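Local coordinates for protein CRISPR-associated endonuclease Cas9 (Campylobacter jejuni subsp. jejuni serotype O:2, PDB 5X2G) that is an RNA-guided endonuclease of bacterial CRISPR immunity, which in its natural form cuts the two strands of target DNA with separate RuvC-like and HNH domains, at residues H76-E81 against K226-E231; F112-E117 against K211-K216; Y165-E170 against K207-L212; C252-D257 against L400-K405. All coordinates share one frame; numbering follows the deposited sequence.

Contact 1. Residues H76-E81 against K226-E231; sequences HLIANE and KKFEEE. With nucleotides of chain B.
Glu-81 lies over one face of the Phe-228 ring, and nearly every atom of its side chain meets that ring or the CB that carries it. CB touches the ring 3.5 Å from Phe-228 CD1. With CG anti to the backbone N (chi1 178°), the chain continues across the face: CG stands 3.7 Å from the ring centroid and 17° off its normal, which meets the geometry of a CH-pi contact, though displaced toward the rim. A bend at chi2 then turns CD back over Phe-228 CG, so that the carboxylate is stacked on the ring with their planes 24° apart. At the tip, OE1 passes Phe-228 CB, and a hydrogen bond from Ser-225 N to OE2 helps set the rotation of the carboxylate.

Leu-77 meets Phe-228 differently. Its carbonyl O is near the ring plane, 3.7 Å from CE1 at the edge. Leu-77 CD2 lies 3.4 Å from Glu-231 OE1, a van der Waals contact of methyl and carboxylate oxygen. Another side of the same helix binds RNA: one face of the His-76 imidazole meets the base of A63 of chain B, whose N7 is over the ring centre, and His-76 NE2 donates to OP1 of A63 at 2.9 Å. Asn-80 ND2 donates to N1 of that base at 3.2 Å.

The contact joins the last turn of helix 52-81, whose arginine-rich sequence is consistent with the Cas9 bridge helix, to the first turn of helix 228-236. Phe-82 also meets the Phe-228 ring, and a salt bridge from Glu-229 to Arg-218 ties in helix 203-219.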
# COMPACT_ATOMS: atom_id res chain seq x y z
N HIS A 76 -2.52 -31.10 18.57
CA HIS A 76 -1.96 -31.40 19.89
C HIS A 76 -3.06 -31.76 20.88
O HIS A 76 -2.91 -32.69 21.68
CB HIS A 76 -1.14 -30.22 20.41
CG HIS A 76 0.25 -30.15 19.86
ND1 HIS A 76 1.17 -31.16 20.04
CD2 HIS A 76 0.88 -29.20 19.13
CE1 HIS A 76 2.30 -30.83 19.45
NE2 HIS A 76 2.15 -29.64 18.89
N LEU A 77 -4.18 -31.03 20.85
CA LEU A 77 -5.26 -31.29 21.79
C LEU A 77 -5.85 -32.68 21.60
O LEU A 77 -6.15 -33.37 22.58
CB LEU A 77 -6.36 -30.23 21.66
CG LEU A 77 -6.03 -28.79 22.07
CD1 LEU A 77 -7.27 -27.91 21.94
CD2 LEU A 77 -5.48 -28.73 23.48
N ILE A 78 -6.04 -33.11 20.35
CA ILE A 78 -6.62 -34.43 20.14
C ILE A 78 -5.58 -35.52 20.36
O ILE A 78 -5.93 -36.64 20.75
CB ILE A 78 -7.26 -34.53 18.74
CG1 ILE A 78 -6.20 -34.73 17.65
CG2 ILE A 78 -8.12 -33.31 18.44
CD1 ILE A 78 -6.13 -36.16 17.12
N ALA A 79 -4.30 -35.23 20.13
CA ALA A 79 -3.27 -36.24 20.37
C ALA A 79 -3.09 -36.52 21.86
O ALA A 79 -2.74 -37.65 22.23
CB ALA A 79 -1.94 -35.80 19.75
N ASN A 80 -3.33 -35.53 22.71
CA ASN A 80 -3.25 -35.75 24.15
C ASN A 80 -4.55 -36.35 24.69
O ASN A 80 -4.51 -37.28 25.51
CB ASN A 80 -2.95 -34.43 24.87
CG ASN A 80 -1.69 -33.76 24.35
OD1 ASN A 80 -0.81 -34.41 23.79
ND2 ASN A 80 -1.61 -32.45 24.53
N GLU A 81 -5.70 -35.84 24.24
CA GLU A 81 -6.98 -36.32 24.75
C GLU A 81 -7.28 -37.73 24.27
O GLU A 81 -7.58 -38.62 25.07
CB GLU A 81 -8.09 -35.36 24.34
CG GLU A 81 -9.48 -35.79 24.77
CD GLU A 81 -9.75 -35.52 26.24
OE1 GLU A 81 -8.97 -34.77 26.87
OE2 GLU A 81 -10.75 -36.06 26.77
N LYS A 226 -12.52 -32.51 31.28
CA LYS A 226 -13.33 -31.37 31.70
C LYS A 226 -13.11 -30.17 30.79
O LYS A 226 -14.06 -29.43 30.49
CB LYS A 226 -13.01 -31.01 33.15
N LYS A 227 -11.88 -29.96 30.34
CA LYS A 227 -11.51 -28.75 29.60
C LYS A 227 -11.24 -29.00 28.13
O LYS A 227 -10.81 -28.09 27.43
CB LYS A 227 -10.29 -28.09 30.25
N PHE A 228 -11.49 -30.22 27.63
CA PHE A 228 -11.18 -30.52 26.24
C PHE A 228 -12.12 -29.78 25.29
O PHE A 228 -11.66 -29.12 24.35
CB PHE A 228 -11.26 -32.03 26.00
CG PHE A 228 -11.12 -32.42 24.55
CD1 PHE A 228 -9.89 -32.37 23.92
CD2 PHE A 228 -12.22 -32.84 23.82
CE1 PHE A 228 -9.75 -32.72 22.60
CE2 PHE A 228 -12.10 -33.19 22.49
CZ PHE A 228 -10.86 -33.14 21.88
N GLU A 229 -13.43 -29.89 25.51
CA GLU A 229 -14.37 -29.18 24.65
C GLU A 229 -14.17 -27.67 24.73
O GLU A 229 -14.24 -26.97 23.72
CB GLU A 229 -15.81 -29.55 25.00
CG GLU A 229 -16.84 -28.80 24.15
CD GLU A 229 -18.24 -29.33 24.32
OE1 GLU A 229 -19.20 -28.61 23.94
OE2 GLU A 229 -18.40 -30.45 24.83
N GLU A 230 -13.90 -27.16 25.93
CA GLU A 230 -13.66 -25.73 26.09
C GLU A 230 -12.45 -25.28 25.28
O GLU A 230 -12.49 -24.24 24.62
CB GLU A 230 -13.48 -25.39 27.57
N GLU A 231 -11.37 -26.06 25.31
CA GLU A 231 -10.16 -25.67 24.59
C GLU A 231 -10.32 -25.85 23.09
O GLU A 231 -9.87 -25.01 22.31
CB GLU A 231 -8.96 -26.46 25.11
CG GLU A 231 -8.44 -25.98 26.45
CD GLU A 231 -7.16 -26.67 26.87
OE1 GLU A 231 -6.90 -27.79 26.38
OE2 GLU A 231 -6.41 -26.09 27.68
P A B 63 3.22 -26.19 17.38
OP1 A B 63 3.71 -27.58 17.59
OP2 A B 63 3.24 -25.61 16.01
O5' A B 63 1.73 -26.08 17.93
C5' A B 63 1.02 -24.85 17.89
C4' A B 63 0.48 -24.46 19.24
O4' A B 63 -0.07 -25.64 19.88
C3' A B 63 1.49 -23.91 20.25
O3' A B 63 1.74 -22.52 20.16
C2' A B 63 0.86 -24.28 21.59
O2' A B 63 -0.15 -23.34 21.94
C1' A B 63 0.18 -25.61 21.27
N9 A B 63 1.02 -26.77 21.63
C8 A B 63 2.31 -27.04 21.25
N7 A B 63 2.77 -28.17 21.73
C5 A B 63 1.71 -28.67 22.48
C6 A B 63 1.56 -29.83 23.25
N6 A B 63 2.52 -30.75 23.39
N1 A B 63 0.37 -30.03 23.87
C2 A B 63 -0.59 -29.11 23.72
N3 A B 63 -0.56 -27.97 23.03
C4 A B 63 0.63 -27.81 22.42

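Contact 2. Residues F112-E117 against K211-K216; sequences FRALNE and KLIFKK
Arg-113 O accepts two backbone hydrogen bonds, from Asn-116 N and from Glu-117 N at 2.9 Å, and this double grip fixes the turn that presents Ala-114 and Leu-115 to Ile-213, Leu-212 and Lys-216. The nearest CA pair, Ala-114 CA and Ile-213 CA, is 5.9 Å apart, a spacing consistent with the small side chain of Ala-114. Its CB lies against both branches of Ile-213, nearest to CG2 at 3.8 Å, with CG1 only slightly farther away.

Leu-115 extends the apolar surface. CG is anti to the carbonyl carbon (chi1 -40°), which carries the isobutyl group along the helix, and CD2 meets CD2 of Leu-212 at 3.5 Å. The two leucines cross at about a right angle, touching through one methyl each. The same Leu-115 methyl is 4.3 Å from Ile-213 CG1, so it spans two successive residues of the helix.

Lys-216 closes the far side of the turn. CB packs on Ala-114 O, and the chain, bent at chi2 and chi3, folds back so that CD and CE pass alongside the Leu-115 carbonyl. NZ finishes 3.5 Å from Leu-115 O, a weak hydrogen bond; the aliphatic part of the lysine makes most of its contact here.

In the fold, the loop leaving helix 107-113 is packed on the C-terminal half of helix 203-219. Helix 121-133 covers Ile-213 through Phe-124 and Val-127, and Leu-115 is also touched by Glu-170 of helix 168-175, so the turn is packed among several helices.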
# COMPACT_ATOMS: atom_id res chain seq x y z
N PHE A 112 -22.34 -36.24 9.63
CA PHE A 112 -23.73 -36.66 9.66
C PHE A 112 -23.95 -37.83 10.61
O PHE A 112 -24.98 -37.91 11.28
CB PHE A 112 -24.22 -37.01 8.25
CG PHE A 112 -25.60 -37.61 8.22
CD1 PHE A 112 -26.70 -36.84 8.56
CD2 PHE A 112 -25.79 -38.93 7.86
CE1 PHE A 112 -27.98 -37.38 8.53
CE2 PHE A 112 -27.06 -39.48 7.83
CZ PHE A 112 -28.16 -38.70 8.17
N ARG A 113 -22.98 -38.76 10.68
CA ARG A 113 -23.07 -39.85 11.65
C ARG A 113 -23.07 -39.33 13.08
O ARG A 113 -23.71 -39.93 13.95
CB ARG A 113 -21.92 -40.83 11.47
CG ARG A 113 -21.93 -41.64 10.19
CD ARG A 113 -20.77 -42.62 10.21
NE ARG A 113 -20.57 -43.28 8.93
CZ ARG A 113 -19.52 -44.04 8.64
NH1 ARG A 113 -18.57 -44.23 9.54
NH2 ARG A 113 -19.41 -44.61 7.44
N ALA A 114 -22.35 -38.24 13.34
CA ALA A 114 -22.20 -37.73 14.70
C ALA A 114 -23.53 -37.37 15.34
O ALA A 114 -23.60 -37.27 16.57
CB ALA A 114 -21.28 -36.51 14.70
N LEU A 115 -24.58 -37.18 14.55
CA LEU A 115 -25.90 -36.84 15.07
C LEU A 115 -26.75 -38.07 15.37
O LEU A 115 -27.88 -37.92 15.86
CB LEU A 115 -26.64 -35.94 14.08
CG LEU A 115 -25.82 -34.86 13.37
CD1 LEU A 115 -26.70 -34.04 12.45
CD2 LEU A 115 -25.11 -33.97 14.38
N ASN A 116 -26.25 -39.28 15.10
CA ASN A 116 -27.08 -40.47 15.19
C ASN A 116 -26.40 -41.60 15.95
O ASN A 116 -27.07 -42.36 16.65
CB ASN A 116 -27.46 -40.93 13.78
CG ASN A 116 -28.17 -39.86 12.98
OD1 ASN A 116 -29.03 -39.15 13.50
ND2 ASN A 116 -27.81 -39.73 11.71
N GLU A 117 -25.08 -41.72 15.83
CA GLU A 117 -24.36 -42.81 16.46
C GLU A 117 -23.02 -42.31 16.99
O GLU A 117 -22.58 -41.20 16.69
CB GLU A 117 -24.15 -43.98 15.49
CG GLU A 117 -23.23 -43.68 14.32
CD GLU A 117 -23.21 -44.80 13.29
OE1 GLU A 117 -23.84 -44.64 12.22
OE2 GLU A 117 -22.57 -45.84 13.56
N LYS A 211 -20.43 -27.65 18.56
CA LYS A 211 -21.04 -27.76 19.88
C LYS A 211 -22.15 -28.81 19.89
O LYS A 211 -22.27 -29.59 20.84
CB LYS A 211 -21.58 -26.40 20.33
CG LYS A 211 -20.66 -25.66 21.28
CD LYS A 211 -20.61 -24.17 20.99
CE LYS A 211 -21.94 -23.50 21.27
NZ LYS A 211 -21.81 -22.02 21.23
N LEU A 212 -22.95 -28.86 18.82
CA LEU A 212 -23.99 -29.87 18.73
C LEU A 212 -23.39 -31.27 18.61
O LEU A 212 -23.92 -32.23 19.18
CB LEU A 212 -24.90 -29.57 17.53
CG LEU A 212 -26.27 -30.24 17.44
CD1 LEU A 212 -27.25 -29.35 16.69
CD2 LEU A 212 -26.17 -31.58 16.74
N ILE A 213 -22.27 -31.40 17.89
CA ILE A 213 -21.62 -32.70 17.76
C ILE A 213 -21.09 -33.17 19.10
O ILE A 213 -21.21 -34.35 19.46
CB ILE A 213 -20.51 -32.64 16.69
CG1 ILE A 213 -21.12 -32.59 15.29
CG2 ILE A 213 -19.58 -33.83 16.82
CD1 ILE A 213 -20.09 -32.48 14.19
N PHE A 214 -20.50 -32.26 19.88
CA PHE A 214 -20.01 -32.62 21.21
C PHE A 214 -21.15 -33.09 22.11
O PHE A 214 -21.04 -34.12 22.78
CB PHE A 214 -19.29 -31.43 21.85
CG PHE A 214 -17.80 -31.44 21.63
CD1 PHE A 214 -17.01 -32.39 22.25
CD2 PHE A 214 -17.20 -30.49 20.83
CE1 PHE A 214 -15.64 -32.40 22.06
CE2 PHE A 214 -15.83 -30.49 20.63
CZ PHE A 214 -15.05 -31.45 21.25
N LYS A 215 -22.26 -32.34 22.12
CA LYS A 215 -23.40 -32.70 22.96
C LYS A 215 -23.97 -34.05 22.57
O LYS A 215 -24.17 -34.92 23.43
CB LYS A 215 -24.47 -31.61 22.86
CG LYS A 215 -25.85 -32.05 23.30
CD LYS A 215 -26.89 -31.01 22.92
CE LYS A 215 -28.30 -31.51 23.18
NZ LYS A 215 -29.32 -30.54 22.72
N LYS A 216 -24.23 -34.26 21.28
CA LYS A 216 -24.81 -35.53 20.84
C LYS A 216 -23.82 -36.68 21.02
O LYS A 216 -24.24 -37.82 21.25
CB LYS A 216 -25.27 -35.43 19.39
CG LYS A 216 -26.27 -34.32 19.14
CD LYS A 216 -27.44 -34.79 18.29
CE LYS A 216 -28.32 -35.76 19.06
NZ LYS A 216 -29.55 -36.11 18.30

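Contact 3. Residues Y165-E170 against K207-L212; sequences YQSVGE and KDELKL
Two torsions bring Glu-209 and Ser-167 together. In Glu-209, CG is anti to the backbone N (chi1 171°) and the chain stays extended beyond it, which sends the carboxylate straight from helix 203-219 to the start of helix 168-175. In Ser-167, OG sits between the backbone N and the carbonyl carbon (chi1 65°), turned back over its own helix. As N-cap residue it accepts a weak capping bond from Glu-170 N at 3.4 Å.

Ser-167 CB packs on Glu-209 CG at 3.5 Å. The carboxylate reaches the first turn: OE2 is 2.8 Å from Gly-169 N, but the N-H...O angle is only 129°, so the bond is weak despite its length. OE2 also lies 3.2 Å from Val-168 CB, while OE1 comes close to the glycine CA, where no side chain intervenes. The N-H groups at the start of the helix would probably favour a carboxylate here. A water beside Ser-167 OG donates to Glu-209 OE1 at 2.9 Å. The stronger partner of Glu-209 is Arg-111, whose NE forms a salt bridge with OE1.

Glu-170 OE1 accepts from Gln-166 N at 3.0 Å. Gln-166 O in turn rests on Leu-212 CD1, 3.4 Å away.

The N-terminus of helix 168-175 is therefore docked on helix 203-219, with Arg-111 of helix 107-113 reaching Glu-209 and touching Val-168.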
# COMPACT_ATOMS: atom_id res chain seq x y z
N TYR A 165 -32.32 -28.50 8.70
CA TYR A 165 -31.32 -29.50 9.03
C TYR A 165 -30.79 -29.24 10.43
O TYR A 165 -30.97 -28.15 10.99
CB TYR A 165 -30.16 -29.51 8.02
CG TYR A 165 -30.59 -29.82 6.60
CD1 TYR A 165 -30.97 -28.80 5.73
CD2 TYR A 165 -30.62 -31.13 6.14
CE1 TYR A 165 -31.37 -29.08 4.43
CE2 TYR A 165 -31.01 -31.41 4.84
CZ TYR A 165 -31.38 -30.39 3.99
OH TYR A 165 -31.78 -30.68 2.71
N GLN A 166 -30.13 -30.25 11.00
CA GLN A 166 -29.59 -30.13 12.35
C GLN A 166 -28.26 -29.39 12.38
O GLN A 166 -27.95 -28.73 13.37
CB GLN A 166 -29.42 -31.51 12.98
CG GLN A 166 -30.71 -32.26 13.24
CD GLN A 166 -30.51 -33.43 14.18
OE1 GLN A 166 -30.33 -33.24 15.39
NE2 GLN A 166 -30.52 -34.64 13.64
N SER A 167 -27.47 -29.50 11.31
CA SER A 167 -26.15 -28.90 11.30
C SER A 167 -25.74 -28.61 9.86
O SER A 167 -26.35 -29.11 8.91
CB SER A 167 -25.11 -29.81 11.96
OG SER A 167 -24.94 -31.01 11.23
N VAL A 168 -24.70 -27.79 9.72
CA VAL A 168 -24.12 -27.52 8.40
C VAL A 168 -23.68 -28.82 7.74
O VAL A 168 -23.84 -29.01 6.53
CB VAL A 168 -22.96 -26.52 8.52
CG1 VAL A 168 -22.21 -26.41 7.21
CG2 VAL A 168 -23.46 -25.16 8.98
N GLY A 169 -23.14 -29.75 8.53
CA GLY A 169 -22.66 -31.01 7.97
C GLY A 169 -23.76 -31.81 7.30
O GLY A 169 -23.60 -32.27 6.17
N GLU A 170 -24.88 -32.00 8.01
CA GLU A 170 -26.00 -32.72 7.42
C GLU A 170 -26.51 -32.02 6.17
O GLU A 170 -26.91 -32.66 5.20
CB GLU A 170 -27.13 -32.88 8.44
CG GLU A 170 -28.35 -33.60 7.89
CD GLU A 170 -29.46 -33.74 8.92
OE1 GLU A 170 -29.46 -32.98 9.91
OE2 GLU A 170 -30.34 -34.62 8.73
N LYS A 207 -19.70 -23.19 14.41
CA LYS A 207 -19.49 -23.35 15.85
C LYS A 207 -20.65 -24.09 16.49
O LYS A 207 -20.45 -24.95 17.35
CB LYS A 207 -19.28 -21.98 16.51
CG LYS A 207 -19.22 -22.04 18.03
CD LYS A 207 -19.24 -20.66 18.64
CE LYS A 207 -17.84 -20.06 18.73
NZ LYS A 207 -17.01 -20.74 19.76
N ASP A 208 -21.88 -23.77 16.07
CA ASP A 208 -23.05 -24.48 16.58
C ASP A 208 -22.98 -25.96 16.25
O ASP A 208 -23.33 -26.81 17.09
CB ASP A 208 -24.34 -23.87 16.02
CG ASP A 208 -24.56 -22.44 16.48
OD1 ASP A 208 -24.03 -22.07 17.55
OD2 ASP A 208 -25.27 -21.69 15.78
N GLU A 209 -22.52 -26.31 15.05
CA GLU A 209 -22.43 -27.72 14.67
C GLU A 209 -21.44 -28.46 15.56
O GLU A 209 -21.74 -29.56 16.05
CB GLU A 209 -22.04 -27.87 13.20
CG GLU A 209 -21.72 -29.31 12.83
CD GLU A 209 -21.42 -29.50 11.36
OE1 GLU A 209 -21.01 -30.62 10.99
OE2 GLU A 209 -21.58 -28.54 10.58
N LEU A 210 -20.26 -27.88 15.78
CA LEU A 210 -19.26 -28.54 16.61
C LEU A 210 -19.75 -28.67 18.05
O LEU A 210 -19.50 -29.69 18.70
CB LEU A 210 -17.94 -27.78 16.54
CG LEU A 210 -16.75 -28.44 17.25
CD1 LEU A 210 -16.62 -29.89 16.83
CD2 LEU A 210 -15.47 -27.67 16.95
N LYS A 211 -20.43 -27.65 18.56
CA LYS A 211 -21.04 -27.76 19.88
C LYS A 211 -22.15 -28.81 19.89
O LYS A 211 -22.27 -29.59 20.84
CB LYS A 211 -21.58 -26.40 20.33
CG LYS A 211 -20.66 -25.66 21.28
CD LYS A 211 -20.61 -24.17 20.99
CE LYS A 211 -21.94 -23.50 21.27
NZ LYS A 211 -21.81 -22.02 21.23
N LEU A 212 -22.95 -28.86 18.82
CA LEU A 212 -23.99 -29.87 18.73
C LEU A 212 -23.39 -31.27 18.61
O LEU A 212 -23.92 -32.23 19.18
CB LEU A 212 -24.90 -29.57 17.53
CG LEU A 212 -26.27 -30.24 17.44
CD1 LEU A 212 -27.25 -29.35 16.69
CD2 LEU A 212 -26.17 -31.58 16.74
O HOH W 1 -23.10 -32.37 12.08

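Contact 4. Residues C252-D257 against L400-K405; sequences CSFFTD and LNISFK. With nucleotides of chain B.
An N-capped helix start meets an RNA-binding loop here: Ser-403 is the N-cap of helix 404-415, its OG accepting a weak bond from Ala-406 N, and Cys-252 and Phe-255 of the loop are set against Ser-403 and Lys-405. Lys-405, fully extended, runs across one face of the Phe-255 ring at about a right angle to that side chain. CD is 3.8 Å from the ring centroid, a CH-pi contact. NZ follows at 4.1 Å from the same centroid, a cation-pi contact. Phe-254 CB lies over the rim of the opposite face, and Ser-403 OG lies at the ring edge.

Cys-252 SG accepts from Phe-254 N at 3.3 Å. It also accepts from Phe-255 N at 3.4 Å, which fixes the loop's turn, and packs on Ile-402. A weak bond from Ser-253 N to Asn-401 O links the backbones.

Both segments hold phosphates. Ser-253 OG donates to OP1 of A4 of chain B at 2.9 Å. Asn-401 grips the next phosphate twice, its ND2 2.8 Å from OP2 and its N 2.9 Å from OP1 of A5 of chain B.

Phe-254 also leans on helix 420-427, Ile-402 on Phe-271 of helix 266-287, and Phe-255 on Leu-409 of helix 404-415.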
# COMPACT_ATOMS: atom_id res chain seq x y z
N CYS A 252 -1.45 16.86 17.55
CA CYS A 252 -2.13 18.14 17.69
C CYS A 252 -1.45 19.19 16.82
O CYS A 252 -0.23 19.23 16.70
CB CYS A 252 -2.13 18.57 19.16
SG CYS A 252 -2.90 20.17 19.50
N SER A 253 -2.26 20.05 16.21
CA SER A 253 -1.73 21.13 15.38
C SER A 253 -1.15 22.28 16.21
O SER A 253 -0.45 23.13 15.65
CB SER A 253 -2.82 21.65 14.44
OG SER A 253 -4.02 21.95 15.13
N PHE A 254 -1.43 22.32 17.51
CA PHE A 254 -0.81 23.29 18.41
C PHE A 254 0.40 22.71 19.14
O PHE A 254 1.49 23.29 19.10
CB PHE A 254 -1.83 23.78 19.45
CG PHE A 254 -2.86 24.72 18.89
CD1 PHE A 254 -2.48 25.94 18.35
CD2 PHE A 254 -4.20 24.40 18.94
CE1 PHE A 254 -3.43 26.82 17.85
CE2 PHE A 254 -5.16 25.27 18.44
CZ PHE A 254 -4.77 26.48 17.90
N PHE A 255 0.22 21.58 19.82
CA PHE A 255 1.28 20.90 20.55
C PHE A 255 1.62 19.63 19.78
O PHE A 255 1.02 18.57 20.00
CB PHE A 255 0.86 20.61 21.99
CG PHE A 255 0.29 21.81 22.70
CD1 PHE A 255 1.08 22.92 22.95
CD2 PHE A 255 -1.03 21.83 23.12
CE1 PHE A 255 0.57 24.03 23.61
CE2 PHE A 255 -1.55 22.93 23.78
CZ PHE A 255 -0.75 24.03 24.03
N THR A 256 2.58 19.73 18.87
CA THR A 256 2.91 18.62 17.97
C THR A 256 3.45 17.40 18.71
O THR A 256 3.51 16.32 18.11
CB THR A 256 3.91 19.08 16.92
OG1 THR A 256 5.08 19.62 17.56
CG2 THR A 256 3.30 20.16 16.04
N ASP A 257 3.85 17.54 19.97
CA ASP A 257 4.26 16.40 20.77
C ASP A 257 3.09 15.66 21.40
O ASP A 257 3.29 14.63 22.05
CB ASP A 257 5.23 16.86 21.87
CG ASP A 257 6.48 17.50 21.32
OD1 ASP A 257 6.92 17.10 20.22
OD2 ASP A 257 7.02 18.41 21.98
N LEU A 400 -10.33 14.36 16.94
CA LEU A 400 -10.27 15.76 16.54
C LEU A 400 -8.89 16.07 15.97
O LEU A 400 -8.05 15.19 15.80
CB LEU A 400 -10.59 16.67 17.73
CG LEU A 400 -11.99 16.59 18.33
CD1 LEU A 400 -12.19 17.65 19.40
CD2 LEU A 400 -13.05 16.71 17.25
N ASN A 401 -8.65 17.34 15.66
CA ASN A 401 -7.35 17.77 15.17
C ASN A 401 -6.52 18.49 16.23
O ASN A 401 -5.41 18.93 15.93
CB ASN A 401 -7.53 18.67 13.94
CG ASN A 401 -7.84 17.88 12.68
OD1 ASN A 401 -7.18 16.88 12.37
ND2 ASN A 401 -8.86 18.31 11.95
N ILE A 402 -7.03 18.61 17.46
CA ILE A 402 -6.27 19.16 18.57
C ILE A 402 -6.30 18.16 19.72
O ILE A 402 -7.10 17.22 19.75
CB ILE A 402 -6.79 20.53 19.02
CG1 ILE A 402 -8.27 20.45 19.41
CG2 ILE A 402 -6.57 21.57 17.93
CD1 ILE A 402 -8.90 21.80 19.66
N SER A 403 -5.42 18.38 20.69
CA SER A 403 -5.17 17.42 21.76
C SER A 403 -5.99 17.73 23.00
O SER A 403 -6.69 18.74 23.09
CB SER A 403 -3.68 17.40 22.11
OG SER A 403 -3.24 18.69 22.48
N PHE A 404 -5.89 16.82 23.98
CA PHE A 404 -6.46 17.09 25.30
C PHE A 404 -5.82 18.32 25.93
O PHE A 404 -6.51 19.15 26.53
CB PHE A 404 -6.28 15.88 26.22
CG PHE A 404 -7.31 14.81 26.03
CD1 PHE A 404 -8.59 15.12 25.60
CD2 PHE A 404 -7.01 13.48 26.31
CE1 PHE A 404 -9.54 14.14 25.43
CE2 PHE A 404 -7.96 12.49 26.14
CZ PHE A 404 -9.23 12.82 25.70
N LYS A 405 -4.50 18.44 25.81
CA LYS A 405 -3.79 19.58 26.40
C LYS A 405 -4.33 20.89 25.86
O LYS A 405 -4.47 21.87 26.60
CB LYS A 405 -2.29 19.46 26.13
CG LYS A 405 -1.47 20.59 26.72
CD LYS A 405 -0.01 20.48 26.31
CE LYS A 405 0.80 21.65 26.86
NZ LYS A 405 2.20 21.64 26.37
P A B 5 -11.14 20.27 14.32
OP1 A B 5 -10.89 19.07 15.15
OP2 A B 5 -10.63 20.30 12.92
O5' A B 5 -12.71 20.52 14.26
C5' A B 5 -13.45 20.74 15.45
C4' A B 5 -14.86 21.15 15.15
O4' A B 5 -14.88 22.40 14.41
C3' A B 5 -15.65 20.20 14.27
O3' A B 5 -16.12 19.06 14.95
C2' A B 5 -16.75 21.10 13.73
O2' A B 5 -17.74 21.34 14.71
C1' A B 5 -15.97 22.40 13.51
N9 A B 5 -15.45 22.49 12.13
C8 A B 5 -14.16 22.38 11.69
N7 A B 5 -14.03 22.49 10.39
C5 A B 5 -15.33 22.68 9.94
C6 A B 5 -15.88 22.87 8.66
N6 A B 5 -15.15 22.90 7.54
N1 A B 5 -17.21 23.04 8.57
C2 A B 5 -17.95 23.01 9.69
N3 A B 5 -17.55 22.84 10.95
C4 A B 5 -16.21 22.68 11.01
P A B 4 -6.62 22.96 12.31
OP1 A B 4 -5.95 21.85 13.03
OP2 A B 4 -6.90 22.83 10.85
O5' A B 4 -8.01 23.25 13.04
C5' A B 4 -8.05 23.42 14.44
C4' A B 4 -9.45 23.74 14.92
O4' A B 4 -9.87 25.04 14.42
C3' A B 4 -10.55 22.81 14.45
O3' A B 4 -10.58 21.56 15.10
C2' A B 4 -11.78 23.67 14.67
O2' A B 4 -12.07 23.77 16.06
C1' A B 4 -11.27 25.03 14.19
N9 A B 4 -11.52 25.17 12.75
C8 A B 4 -10.67 24.94 11.70
N7 A B 4 -11.22 25.12 10.52
C5 A B 4 -12.53 25.49 10.82
C6 A B 4 -13.63 25.83 10.02
N6 A B 4 -13.59 25.86 8.68
N1 A B 4 -14.79 26.15 10.64
C2 A B 4 -14.83 26.13 11.97
N3 A B 4 -13.86 25.83 12.84
C4 A B 4 -12.72 25.52 12.19

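Contacts 1, 2 and 3 form one helical cluster. Contacts 2 and 3 both use helix 203-219, where Leu-212 touches in each; their centres are about 8 Å apart, and Leu-115 CD1 of contact 2 packs 3.7 Å from Ser-167 OG of contact 3. Contact 1 joins them through the next helix: Phe-228 CE2 meets Phe-214 CZ at 3.6 Å, and the centres of contacts 1 and 2 are about 17 Å apart. Contact 4 stands apart, its centre about 51 Å from that of contact 1. Even so, contacts 1 and 4 both touch chain B RNA, whereas the nearest atoms of contacts 2 and 3 are about 11 and 10 Å from the nucleic acid. All four lie away from the predicted RuvC site at Asp-14, Glu-485 and His-558.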